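Local coordinates for glutathione S-transferase family protein (PDB 5F06), which probably catalyses the conjugation of glutathione to electrophilic compounds, as a Phi-class glutathione transferase that binds glutathione, at residues Leu2-Ala7 with Arg15-Leu20; Pro109-Ile114 with Pro171-Leu176. All coordinates share one frame; numbering follows the deposited sequence.

Contact 1: residues Leu2-Ala7 with Arg15-Leu20; sequences LKLYGA and RVLTCL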
ATOM      1  N   LEU A   2       7.370  -5.178 -22.893  1.00 14.08           N
ATOM      2  CA  LEU A   2       6.528  -4.792 -21.774  1.00 14.68           C
ATOM      3  C   LEU A   2       5.148  -4.450 -22.301  1.00 13.09           C
ATOM      4  O   LEU A   2       4.964  -3.401 -22.915  1.00 12.78           O
ATOM      5  CB  LEU A   2       7.114  -3.595 -21.028  1.00 13.44           C
ATOM      6  CG  LEU A   2       8.409  -3.838 -20.260  1.00 15.05           C
ATOM      7  CD1 LEU A   2       9.020  -2.507 -19.860  1.00 14.10           C
ATOM      8  CD2 LEU A   2       8.156  -4.700 -19.030  1.00 15.54           C
ATOM      9  N   LYS A   3       4.192  -5.344 -22.073  1.00 12.76           N
ATOM     10  CA  LYS A   3       2.833  -5.149 -22.552  1.00 13.07           C
ATOM     11  C   LYS A   3       1.908  -4.772 -21.404  1.00 14.42           C
ATOM     12  O   LYS A   3       1.650  -5.575 -20.507  1.00 17.09           O
ATOM     13  CB  LYS A   3       2.333  -6.408 -23.254  1.00 16.08           C
ATOM     14  CG  LYS A   3       3.147  -6.757 -24.495  1.00 20.23           C
ATOM     15  CD  LYS A   3       2.849  -8.156 -25.013  1.00 26.09           C
ATOM     16  CE  LYS A   3       1.368  -8.369 -25.230  1.00 30.45           C
ATOM     17  NZ  LYS A   3       0.776  -7.362 -26.149  1.00 33.07           N
ATOM     18  N   LEU A   4       1.422  -3.537 -21.453  1.00 12.98           N
ATOM     19  CA  LEU A   4       0.570  -2.975 -20.414  1.00 11.33           C
ATOM     20  C   LEU A   4      -0.879  -2.985 -20.867  1.00 12.59           C
ATOM     21  O   LEU A   4      -1.217  -2.381 -21.880  1.00 12.64           O
ATOM     22  CB  LEU A   4       1.014  -1.553 -20.083  1.00 10.12           C
ATOM     23  CG  LEU A   4       0.273  -0.802 -18.975  1.00 11.12           C
ATOM     24  CD1 LEU A   4       0.446  -1.513 -17.647  1.00 11.94           C
ATOM     25  CD2 LEU A   4       0.772   0.636 -18.889  1.00 11.12           C
ATOM     26  N   TYR A   5      -1.724  -3.686 -20.115  1.00 11.60           N
ATOM     27  CA  TYR A   5      -3.144  -3.780 -20.429  1.00 11.29           C
ATOM     28  C   TYR A   5      -3.946  -2.780 -19.604  1.00 10.43           C
ATOM     29  O   TYR A   5      -3.999  -2.868 -18.381  1.00  9.88           O
ATOM     30  CB  TYR A   5      -3.649  -5.198 -20.180  1.00 11.88           C
ATOM     31  CG  TYR A   5      -3.002  -6.220 -21.078  1.00 13.11           C
ATOM     32  CD1 TYR A   5      -1.745  -6.737 -20.785  1.00 13.45           C
ATOM     33  CD2 TYR A   5      -3.636  -6.656 -22.234  1.00 14.87           C
ATOM     34  CE1 TYR A   5      -1.144  -7.670 -21.614  1.00 14.66           C
ATOM     35  CE2 TYR A   5      -3.043  -7.587 -23.068  1.00 15.42           C
ATOM     36  CZ  TYR A   5      -1.797  -8.087 -22.756  1.00 16.33           C
ATOM     37  OH  TYR A   5      -1.210  -9.014 -23.585  1.00 18.72           O
ATOM     38  N   GLY A   6      -4.571  -1.823 -20.276  1.00 10.08           N
ATOM     39  CA  GLY A   6      -5.334  -0.806 -19.578  1.00  9.96           C
ATOM     40  C   GLY A   6      -5.929   0.224 -20.511  1.00 11.45           C
ATOM     41  O   GLY A   6      -6.285  -0.088 -21.646  1.00 12.39           O
ATOM     42  N   ALA A   7      -6.037   1.458 -20.030  1.00 13.49           N
ATOM     43  CA  ALA A   7      -6.594   2.547 -20.826  1.00 14.35           C
ATOM     44  C   ALA A   7      -5.913   3.864 -20.461  1.00 16.10           C
ATOM     45  O   ALA A   7      -5.692   4.130 -19.281  1.00 16.47           O
ATOM     46  CB  ALA A   7      -8.090   2.643 -20.611  1.00 13.89           C
ATOM     47  N   ARG A  15      -0.598   5.801 -13.853  1.00  9.75           N
ATOM     48  CA  ARG A  15       0.453   5.691 -12.848  1.00  8.67           C
ATOM     49  C   ARG A  15       1.626   4.883 -13.403  1.00  7.84           C
ATOM     50  O   ARG A  15       2.788   5.230 -13.184  1.00  7.52           O
ATOM     51  CB  ARG A  15      -0.085   5.050 -11.564  1.00 10.36           C
ATOM     52  CG  ARG A  15       0.876   5.144 -10.393  1.00  9.76           C
ATOM     53  CD  ARG A  15       0.255   4.708  -9.071  1.00 10.76           C
ATOM     54  NE  ARG A  15      -0.841   5.585  -8.653  1.00 11.87           N
ATOM     55  CZ  ARG A  15      -2.134   5.261  -8.669  1.00 12.32           C
ATOM     56  NH1 ARG A  15      -2.541   4.061  -9.068  1.00 12.19           N
ATOM     57  NH2 ARG A  15      -3.031   6.150  -8.268  1.00 13.66           N
ATOM     58  N   VAL A  16       1.322   3.817 -14.138  1.00  8.55           N
ATOM     59  CA  VAL A  16       2.368   3.010 -14.758  1.00  8.82           C
ATOM     60  C   VAL A  16       2.978   3.741 -15.953  1.00  9.61           C
ATOM     61  O   VAL A  16       4.204   3.777 -16.114  1.00  8.88           O
ATOM     62  CB  VAL A  16       1.828   1.637 -15.216  1.00  9.03           C
ATOM     63  CG1 VAL A  16       2.938   0.802 -15.848  1.00 10.90           C
ATOM     64  CG2 VAL A  16       1.209   0.890 -14.052  1.00  8.96           C
ATOM     65  N   LEU A  17       2.125   4.331 -16.787  1.00  9.07           N
ATOM     66  CA  LEU A  17       2.599   4.995 -17.993  1.00  9.71           C
ATOM     67  C   LEU A  17       3.665   6.041 -17.686  1.00 10.62           C
ATOM     68  O   LEU A  17       4.688   6.103 -18.364  1.00 10.95           O
ATOM     69  CB  LEU A  17       1.434   5.639 -18.742  1.00 10.70           C
ATOM     70  CG  LEU A  17       0.506   4.665 -19.470  1.00 10.33           C
ATOM     71  CD1 LEU A  17      -0.694   5.396 -20.018  1.00 10.52           C
ATOM     72  CD2 LEU A  17       1.245   3.948 -20.594  1.00 11.17           C
ATOM     73  N   THR A  18       3.445   6.856 -16.658  0.60 10.77           N
ATOM     74  CA  THR A  18       4.408   7.898 -16.336  0.60 11.74           C
ATOM     75  C   THR A  18       5.714   7.272 -15.843  0.60 11.26           C
ATOM     76  O   THR A  18       6.800   7.772 -16.150  0.60 11.55           O
ATOM     77  CB  THR A  18       3.855   8.896 -15.289  0.60 14.04           C
ATOM     78  OG1 THR A  18       4.813   9.938 -15.062  0.60 15.73           O
ATOM     79  CG2 THR A  18       3.534   8.204 -13.978  0.60 14.02           C
ATOM     80  N   CYS A  19       5.615   6.167 -15.107  1.00 10.20           N
ATOM     81  CA  CYS A  19       6.807   5.450 -14.661  1.00 10.04           C
ATOM     82  C   CYS A  19       7.600   4.916 -15.856  1.00 10.65           C
ATOM     83  O   CYS A  19       8.823   5.064 -15.914  1.00 10.69           O
ATOM     84  CB  CYS A  19       6.435   4.298 -13.723  1.00  8.87           C
ATOM     85  SG  CYS A  19       7.865   3.323 -13.141  1.00 13.46           S
ATOM     86  N   LEU A  20       6.903   4.303 -16.810  1.00  9.41           N
ATOM     87  CA  LEU A  20       7.544   3.808 -18.027  1.00  9.40           C
ATOM     88  C   LEU A  20       8.304   4.923 -18.757  1.00 10.16           C
ATOM     89  O   LEU A  20       9.419   4.703 -19.233  1.00 10.00           O
ATOM     90  CB  LEU A  20       6.506   3.172 -18.957  1.00  8.69           C
ATOM     91  CG  LEU A  20       5.948   1.822 -18.494  1.00  9.62           C
ATOM     92  CD1 LEU A  20       4.631   1.489 -19.188  1.00  9.32           C
ATOM     93  CD2 LEU A  20       6.964   0.720 -18.744  1.00 11.43           C
TER
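Leu2 and Leu4 of the first strand pack against Val16, Leu17 and Leu20 of the following helix in a wholly apolar, buried contact between the sheet of the N-terminal domain and one of its covering helices. No hydrogen bond joins residues 2-7 to 15-20. The two backbones run nearly antiparallel, with an angle of 155° between strand and helix; the axes of strand 2-6 and of residues 15-20 come within 10.5 Å, and the contact between them is made by side chains.

Leu4 is the hub, and its methyl CD2 does most of the touching. With CG anti to the backbone N (chi1 -178°), Leu4 stretches out to meet Val16 tip to tip. Val16 CG1 lies 3.7 Å from Leu4 CD2 and 3.8 Å from Leu4 CD1, and thus faces both branches of the leucine. The same CD2 is met by Leu17 CD2 at 3.8 Å and by Leu20 CD1 at 4.0 Å, which places it among three residues spaced along the helix as i, i+1 and i+4.

This is the first half of the beta-alpha-beta unit formed by strand 2-6, helix 11-22 and strand 28-31, part of the thioredoxin-like fold of glutathione transferases. The alternation of the strand turns Leu2 and Leu4 to the helix. Towards the start of the strand the packing is thinner: Leu2 CD1 reaches Leu20 CD2 at 4.0 Å. Helix 66-76 closes another side of the cluster, with Ile69 and Ile73 against Val16 and Ile73 also against Leu20.

Contact 2: residues Pro109-Ile114 with Pro171-Leu176; sequences PAIAPI and PYTYYL
Ile111 and Ala112 of helix 90-120 meet Tyr172 of helix 170-176 where the segments 109-114 and 171-176 cross at 45°, their axes 9.7 Å apart at closest. The tight, apolar side is built around Ile111. Its CG1 branch stands anti to the backbone N (chi1 -169°) and carries CD1 across to the other backbone, 3.7 Å from Tyr172 O, a carbonyl already hydrogen-bonded by Leu176 N. Ile111 CD1 also lies 4.0 Å from Leu176 CB, while the second branch, CG2, packs on Tyr172 CB at 3.9 Å. Further along, Leu176 lays its methyl CD1 obliquely against Ile114, 3.7 Å from Ile114 CG2. Ala181 touches both Ile114 and Leu176, and helix 130-153 adds Val137 and Leu140 against Ile114. Shortening Ile111 to an alanine removes CG2 and CD1, which is likely to open a gap beside the Tyr172 carbonyl and cost Tyr172 CB and Leu176 CB these contacts.

The other side is more polar and partly exposed. There the Tyr172 ring lies over the backbone of Ala112 in a CH-pi contact: Ala112 CA is 4.1 Å from the ring centroid and 13° from the ring normal. Ala112 CB comes under the phenol end, 3.9 Å from Tyr172 CZ. Instead of a direct bond, a water links the helices here, donating to Ala112 O and hydrogen-bonded to Tyr172 OH at 2.8 Å, so both polar atoms are served at the margin of the packing. A sulfate ion, probably from the crystallisation liquor, lies close to this tyrosine. The crossing lies within the all-helical C-terminal domain of glutathione transferases; through Tyr172, which also touches Thr11 of helix 11-22, it borders the N-terminal domain and the glutathione site.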
ATOM      1  N   PRO A 109      -6.324   6.501   0.133  1.00  9.47           N
ATOM      2  CA  PRO A 109      -7.657   6.202   0.675  1.00 10.76           C
ATOM      3  C   PRO A 109      -8.516   7.452   0.873  1.00 10.30           C
ATOM      4  O   PRO A 109      -9.736   7.335   0.970  1.00 10.55           O
ATOM      5  CB  PRO A 109      -7.352   5.531   2.019  1.00 11.68           C
ATOM      6  CG  PRO A 109      -5.959   5.040   1.907  1.00 12.43           C
ATOM      7  CD  PRO A 109      -5.257   6.029   1.030  1.00 10.18           C
ATOM      8  N   ALA A 110      -7.882   8.622   0.932  1.00 11.90           N
ATOM      9  CA  ALA A 110      -8.595   9.882   1.107  1.00 12.67           C
ATOM     10  C   ALA A 110      -8.932  10.542  -0.235  1.00 12.54           C
ATOM     11  O   ALA A 110     -10.003  11.125  -0.383  1.00 14.71           O
ATOM     12  CB  ALA A 110      -7.771  10.835   1.976  1.00 13.96           C
ATOM     13  N   ILE A 111      -8.035  10.448  -1.213  1.00  8.56           N
ATOM     14  CA  ILE A 111      -8.269  11.116  -2.497  1.00  9.57           C
ATOM     15  C   ILE A 111      -9.107  10.260  -3.451  1.00 10.23           C
ATOM     16  O   ILE A 111      -9.872  10.793  -4.260  1.00 10.64           O
ATOM     17  CB  ILE A 111      -6.939  11.505  -3.189  1.00 10.23           C
ATOM     18  CG1 ILE A 111      -7.217  12.433  -4.370  1.00 11.22           C
ATOM     19  CG2 ILE A 111      -6.152  10.272  -3.621  1.00  8.62           C
ATOM     20  CD1 ILE A 111      -6.000  13.176  -4.865  1.00 14.39           C
ATOM     21  N   ALA A 112      -8.987   8.940  -3.354  1.00 10.12           N
ATOM     22  CA  ALA A 112      -9.701   8.062  -4.278  1.00 11.77           C
ATOM     23  C   ALA A 112     -11.224   8.285  -4.235  1.00 12.26           C
ATOM     24  O   ALA A 112     -11.855   8.402  -5.286  1.00 13.36           O
ATOM     25  CB  ALA A 112      -9.364   6.598  -3.995  1.00 12.92           C
ATOM     26  N   PRO A 113     -11.823   8.352  -3.033  1.00 12.54           N
ATOM     27  CA  PRO A 113     -13.280   8.531  -2.994  1.00 12.80           C
ATOM     28  C   PRO A 113     -13.738   9.865  -3.584  1.00 13.05           C
ATOM     29  O   PRO A 113     -14.833   9.946  -4.143  1.00 14.14           O
ATOM     30  CB  PRO A 113     -13.609   8.466  -1.495  1.00 14.36           C
ATOM     31  CG  PRO A 113     -12.439   7.820  -0.859  1.00 13.62           C
ATOM     32  CD  PRO A 113     -11.259   8.225  -1.679  1.00 11.97           C
ATOM     33  N   ILE A 114     -12.917  10.900  -3.456  1.00 12.29           N
ATOM     34  CA  ILE A 114     -13.258  12.202  -4.018  1.00 12.02           C
ATOM     35  C   ILE A 114     -13.398  12.078  -5.532  1.00 13.09           C
ATOM     36  O   ILE A 114     -14.402  12.490  -6.114  1.00 14.46           O
ATOM     37  CB  ILE A 114     -12.187  13.266  -3.678  1.00 12.15           C
ATOM     38  CG1 ILE A 114     -12.073  13.428  -2.161  1.00 12.24           C
ATOM     39  CG2 ILE A 114     -12.523  14.593  -4.342  1.00 13.87           C
ATOM     40  CD1 ILE A 114     -10.913  14.314  -1.709  1.00 13.01           C
ATOM     41  N   PRO A 171      -1.655  10.651 -10.738  1.00  9.78           N
ATOM     42  CA  PRO A 171      -2.911  10.479 -11.483  1.00 10.18           C
ATOM     43  C   PRO A 171      -4.168  10.937 -10.739  1.00  9.85           C
ATOM     44  O   PRO A 171      -4.943  11.683 -11.332  1.00 10.05           O
ATOM     45  CB  PRO A 171      -2.958   8.966 -11.751  1.00  9.54           C
ATOM     46  CG  PRO A 171      -1.566   8.499 -11.592  1.00  9.56           C
ATOM     47  CD  PRO A 171      -0.972   9.365 -10.525  1.00 10.18           C
ATOM     48  N   TYR A 172      -4.378  10.521  -9.492  1.00 10.23           N
ATOM     49  CA  TYR A 172      -5.585  10.939  -8.776  1.00 10.91           C
ATOM     50  C   TYR A 172      -5.563  12.441  -8.522  1.00 11.03           C
ATOM     51  O   TYR A 172      -6.598  13.108  -8.563  1.00 10.15           O
ATOM     52  CB  TYR A 172      -5.740  10.193  -7.449  1.00 10.56           C
ATOM     53  CG  TYR A 172      -6.571   8.933  -7.542  1.00 11.47           C
ATOM     54  CD1 TYR A 172      -7.836   8.950  -8.111  1.00 12.24           C
ATOM     55  CD2 TYR A 172      -6.095   7.726  -7.050  1.00 13.10           C
ATOM     56  CE1 TYR A 172      -8.596   7.805  -8.204  1.00 12.72           C
ATOM     57  CE2 TYR A 172      -6.853   6.573  -7.136  1.00 13.68           C
ATOM     58  CZ  TYR A 172      -8.103   6.622  -7.716  1.00 13.39           C
ATOM     59  OH  TYR A 172      -8.859   5.478  -7.801  1.00 14.95           O
ATOM     60  N   THR A 173      -4.380  12.983  -8.270  1.00 11.99           N
ATOM     61  CA  THR A 173      -4.279  14.405  -8.001  1.00 12.23           C
ATOM     62  C   THR A 173      -4.607  15.173  -9.277  1.00 12.56           C
ATOM     63  O   THR A 173      -5.271  16.205  -9.226  1.00 13.14           O
ATOM     64  CB  THR A 173      -2.890  14.789  -7.473  1.00 11.15           C
ATOM     65  OG1 THR A 173      -2.565  13.962  -6.349  1.00 10.86           O
ATOM     66  CG2 THR A 173      -2.868  16.249  -7.034  1.00 12.24           C
ATOM     67  N   TYR A 174      -4.177  14.653 -10.425  1.00 12.00           N
ATOM     68  CA  TYR A 174      -4.449  15.319 -11.694  1.00 12.73           C
ATOM     69  C   TYR A 174      -5.950  15.521 -11.878  1.00 12.72           C
ATOM     70  O   TYR A 174      -6.400  16.590 -12.301  1.00 12.80           O
ATOM     71  CB  TYR A 174      -3.876  14.525 -12.873  1.00 14.01           C
ATOM     72  CG  TYR A 174      -4.048  15.247 -14.188  1.00 16.33           C
ATOM     73  CD1 TYR A 174      -3.327  16.403 -14.457  1.00 16.70           C
ATOM     74  CD2 TYR A 174      -4.938  14.792 -15.147  1.00 15.90           C
ATOM     75  CE1 TYR A 174      -3.480  17.077 -15.641  1.00 17.48           C
ATOM     76  CE2 TYR A 174      -5.098  15.466 -16.344  1.00 17.27           C
ATOM     77  CZ  TYR A 174      -4.364  16.606 -16.584  1.00 17.33           C
ATOM     78  OH  TYR A 174      -4.513  17.291 -17.768  1.00 17.68           O
ATOM     79  N   TYR A 175      -6.729  14.501 -11.538  1.00 12.16           N
ATOM     80  CA  TYR A 175      -8.175  14.593 -11.681  1.00 11.53           C
ATOM     81  C   TYR A 175      -8.801  15.441 -10.575  1.00 12.15           C
ATOM     82  O   TYR A 175      -9.770  16.162 -10.822  1.00 12.36           O
ATOM     83  CB  TYR A 175      -8.795  13.198 -11.697  1.00 12.88           C
ATOM     84  CG  TYR A 175      -8.745  12.503 -13.049  1.00 15.08           C
ATOM     85  CD1 TYR A 175      -8.799  13.227 -14.237  1.00 17.85           C
ATOM     86  CD2 TYR A 175      -8.663  11.122 -13.137  1.00 15.96           C
ATOM     87  CE1 TYR A 175      -8.761  12.598 -15.465  1.00 18.84           C
ATOM     88  CE2 TYR A 175      -8.627  10.483 -14.369  1.00 16.89           C
ATOM     89  CZ  TYR A 175      -8.678  11.230 -15.525  1.00 17.06           C
ATOM     90  OH  TYR A 175      -8.648  10.613 -16.755  1.00 16.73           O
ATOM     91  N   LEU A 176      -8.253  15.363  -9.363  1.00 13.50           N
ATOM     92  CA  LEU A 176      -8.720  16.205  -8.264  1.00 14.24           C
ATOM     93  C   LEU A 176      -8.642  17.679  -8.656  1.00 14.84           C
ATOM     94  O   LEU A 176      -9.547  18.464  -8.362  1.00 14.65           O
ATOM     95  CB  LEU A 176      -7.897  15.953  -6.999  1.00 12.86           C
ATOM     96  CG  LEU A 176      -8.242  16.798  -5.767  1.00 16.29           C
ATOM     97  CD1 LEU A 176      -9.192  16.059  -4.846  1.00 18.42           C
ATOM     98  CD2 LEU A 176      -6.984  17.208  -5.019  1.00 17.90           C
TER
HETATM   99  O   HOH W   1     -11.478   5.982  -7.082  1.00 27.28           O

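Contact 1 precedes contact 2 along the chain, and their centres lie 19 Å apart on opposite sides of the chain's centre. They share no helix or strand: residues 2-7 and 15-20 belong to the thioredoxin-like N-terminal domain, whereas 109-114 and 171-176 belong to the helical C-terminal domain. The two nevertheless meet through Arg15, whose backbone N packs on Pro171 CG and whose guanidinium NH2 packs on Tyr172 CD2, each at 3.7 Å. Helix 11-22 thus turns one side to its own sheet and another to helix 170-176. Arg15 also touches glutathione and hydrogen-bonds Ser66, placing this junction of the domains beside the bound glutathione.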